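Local structure of 2,3-dimethylmalate lyase (Aspergillus niger, 3FA4) at residues K129-T134 / V173-A178. The protein is a lyase built on a TIM-barrel-type fold of the phosphoenolpyruvate phosphomutase family and binds a magnesium ion. Residues are numbered along the deposited sequence; the frame is centred on the assembly and turned at random.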
loop_
_atom_site.group_PDB
_atom_site.type_symbol
_atom_site.label_atom_id
_atom_site.label_comp_id
_atom_site.label_asym_id
_atom_site.label_seq_id
_atom_site.Cartn_x
_atom_site.Cartn_y
_atom_site.Cartn_z
ATOM N N LYS B 129 -25.046 -16.556 3.759
ATOM C CA LYS B 129 -24.150 -16.942 2.638
ATOM C C LYS B 129 -24.878 -17.021 1.330
ATOM O O LYS B 129 -25.708 -17.915 1.143
ATOM C CB LYS B 129 -23.452 -18.268 2.907
ATOM C CG LYS B 129 -22.518 -18.159 4.110
ATOM C CD LYS B 129 -21.307 -19.027 3.975
ATOM C CE LYS B 129 -21.694 -20.523 3.889
ATOM N NZ LYS B 129 -20.462 -21.401 4.082
ATOM N N ILE B 130 -24.589 -16.054 0.441
ATOM C CA ILE B 130 -25.238 -15.912 -0.885
ATOM C C ILE B 130 -24.363 -16.433 -2.037
ATOM O O ILE B 130 -23.195 -16.053 -2.179
ATOM C CB ILE B 130 -25.566 -14.458 -1.165
ATOM C CG1 ILE B 130 -26.284 -13.838 0.047
ATOM C CG2 ILE B 130 -26.407 -14.327 -2.473
ATOM C CD1 ILE B 130 -27.846 -14.078 0.074
ATOM N N LEU B 131 -24.936 -17.267 -2.892
ATOM C CA LEU B 131 -24.095 -17.993 -3.865
ATOM C C LEU B 131 -24.282 -17.544 -5.281
ATOM O O LEU B 131 -25.326 -17.060 -5.637
ATOM C CB LEU B 131 -24.379 -19.477 -3.786
ATOM C CG LEU B 131 -23.876 -20.284 -2.607
ATOM C CD1 LEU B 131 -23.964 -21.658 -3.115
ATOM C CD2 LEU B 131 -22.465 -20.017 -2.321
ATOM N N VAL B 132 -23.247 -17.713 -6.088
ATOM C CA VAL B 132 -23.301 -17.404 -7.538
ATOM C C VAL B 132 -23.507 -18.713 -8.342
ATOM O O VAL B 132 -23.037 -19.818 -7.907
ATOM C CB VAL B 132 -21.985 -16.617 -7.909
ATOM C CG1 VAL B 132 -20.946 -17.482 -8.562
ATOM C CG2 VAL B 132 -22.289 -15.402 -8.745
ATOM N N ASP B 133 -24.216 -18.633 -9.471
ATOM C CA ASP B 133 -24.510 -19.830 -10.287
ATOM C C ASP B 133 -23.216 -20.589 -10.609
ATOM O O ASP B 133 -22.148 -20.013 -10.504
ATOM C CB ASP B 133 -25.176 -19.416 -11.566
ATOM C CG ASP B 133 -24.321 -18.477 -12.338
ATOM O OD1 ASP B 133 -24.156 -17.290 -11.915
ATOM O OD2 ASP B 133 -23.756 -18.950 -13.332
ATOM N N THR B 134 -23.317 -21.876 -10.975
ATOM C CA THR B 134 -22.151 -22.728 -11.140
ATOM C C THR B 134 -21.309 -22.266 -12.276
ATOM O O THR B 134 -20.092 -22.355 -12.188
ATOM C CB THR B 134 -22.521 -24.230 -11.338
ATOM O OG1 THR B 134 -23.251 -24.717 -10.193
ATOM C CG2 THR B 134 -21.282 -25.080 -11.457
ATOM N N VAL B 173 -21.158 -31.436 -4.181
ATOM C CA VAL B 173 -20.326 -32.379 -4.913
ATOM C C VAL B 173 -20.327 -32.040 -6.440
ATOM O O VAL B 173 -19.260 -32.014 -7.016
ATOM C CB VAL B 173 -20.603 -33.797 -4.479
ATOM C CG1 VAL B 173 -19.897 -34.730 -5.338
ATOM C CG2 VAL B 173 -20.073 -33.956 -3.084
ATOM N N ALA B 174 -21.497 -31.713 -7.033
ATOM C CA ALA B 174 -21.617 -31.191 -8.407
ATOM C C ALA B 174 -20.734 -30.011 -8.750
ATOM O O ALA B 174 -20.044 -30.042 -9.770
ATOM C CB ALA B 174 -23.103 -30.831 -8.782
ATOM N N ARG B 175 -20.764 -28.978 -7.917
ATOM C CA ARG B 175 -19.940 -27.778 -8.097
ATOM C C ARG B 175 -18.424 -28.093 -7.919
ATOM O O ARG B 175 -17.559 -27.543 -8.644
ATOM C CB ARG B 175 -20.365 -26.662 -7.107
ATOM C CG ARG B 175 -21.693 -25.968 -7.402
ATOM C CD ARG B 175 -22.100 -25.092 -6.291
ATOM N NE ARG B 175 -23.304 -24.354 -6.686
ATOM C CZ ARG B 175 -23.354 -23.049 -6.939
ATOM N NH1 ARG B 175 -22.299 -22.257 -6.792
ATOM N NH2 ARG B 175 -24.462 -22.525 -7.353
ATOM N N LEU B 176 -18.098 -28.949 -6.960
ATOM C CA LEU B 176 -16.688 -29.438 -6.886
ATOM C C LEU B 176 -16.197 -30.092 -8.147
ATOM O O LEU B 176 -15.139 -29.738 -8.605
ATOM C CB LEU B 176 -16.406 -30.337 -5.672
ATOM C CG LEU B 176 -16.395 -29.501 -4.389
ATOM C CD1 LEU B 176 -16.241 -30.396 -3.192
ATOM C CD2 LEU B 176 -15.342 -28.355 -4.461
ATOM N N ARG B 177 -16.961 -31.056 -8.671
ATOM C CA ARG B 177 -16.653 -31.808 -9.907
ATOM C C ARG B 177 -16.587 -30.861 -11.126
ATOM O O ARG B 177 -15.697 -30.974 -11.946
ATOM C CB ARG B 177 -17.744 -32.845 -10.152
ATOM C CG ARG B 177 -17.528 -34.127 -9.441
ATOM C CD ARG B 177 -18.651 -35.117 -9.749
ATOM N NE ARG B 177 -18.523 -36.354 -8.949
ATOM C CZ ARG B 177 -19.550 -37.072 -8.451
ATOM N NH1 ARG B 177 -20.844 -36.713 -8.610
ATOM N NH2 ARG B 177 -19.273 -38.154 -7.752
ATOM N N ALA B 178 -17.481 -29.888 -11.232
ATOM C CA ALA B 178 -17.326 -28.905 -12.287
ATOM C C ALA B 178 -15.946 -28.212 -12.152
ATOM O O ALA B 178 -15.270 -28.005 -13.131
ATOM C CB ALA B 178 -18.453 -27.916 -12.255
#
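Arg-175 reaches out from its helix and closes its guanidinium on a single backbone oxygen, that of Val-132, in the loop before helix 134-151. Both terminal nitrogens give to this atom: NH1 to Val-132 O is 2.8 Å with an N-H...O angle of 154°, and NH2 to the same Val-132 O is 3.1 Å and more bent, at 137°. The oxygen lies close to the guanidinium plane, at its end. NH1 meets the carbonyl almost head-on, whereas NH2 comes in from above the carbonyl plane. Salt bridges from NE to Glu-171, one helical turn earlier, and from NH1 to Asp-116, just after strand 111-114, add to this grip and should fix the rotation of the group.

Apolar and van der Waals contacts sandwich the same guanidinium. Leu-131 CD1 sits over the centre of one face, 4.1 Å from Arg-175 CZ. On the opposite face Thr-134 OG1 lies nearer the rim, 3.5 Å from Arg-175 NE, and also touches the aliphatic stem, with Thr-134 OG1 3.4 Å from Arg-175 CG. The Arg-175 chain, extended from CG to NE, carries the guanidinium from helix to loop. The first torsion of Thr-134 (chi1 -60°) leaves CG2 anti to the backbone N, where it meets Ala-178 CB at 4.1 Å.

Asp-133 makes no charge contact with Arg-175; its side chain N-caps the following helix, and OD1 bonds to Thr-136 OG1. The contact thus ties the loop after strand 111-114, and Thr-134, first residue of helix 134-151, to helix 169-181 near the protein surface. These two long helices of the parallel beta/alpha barrel precede and follow strand 156-161 in the chain; its Thr-161 lies against Arg-175, and Val-138 of helix 134-151 packs on Ala-178.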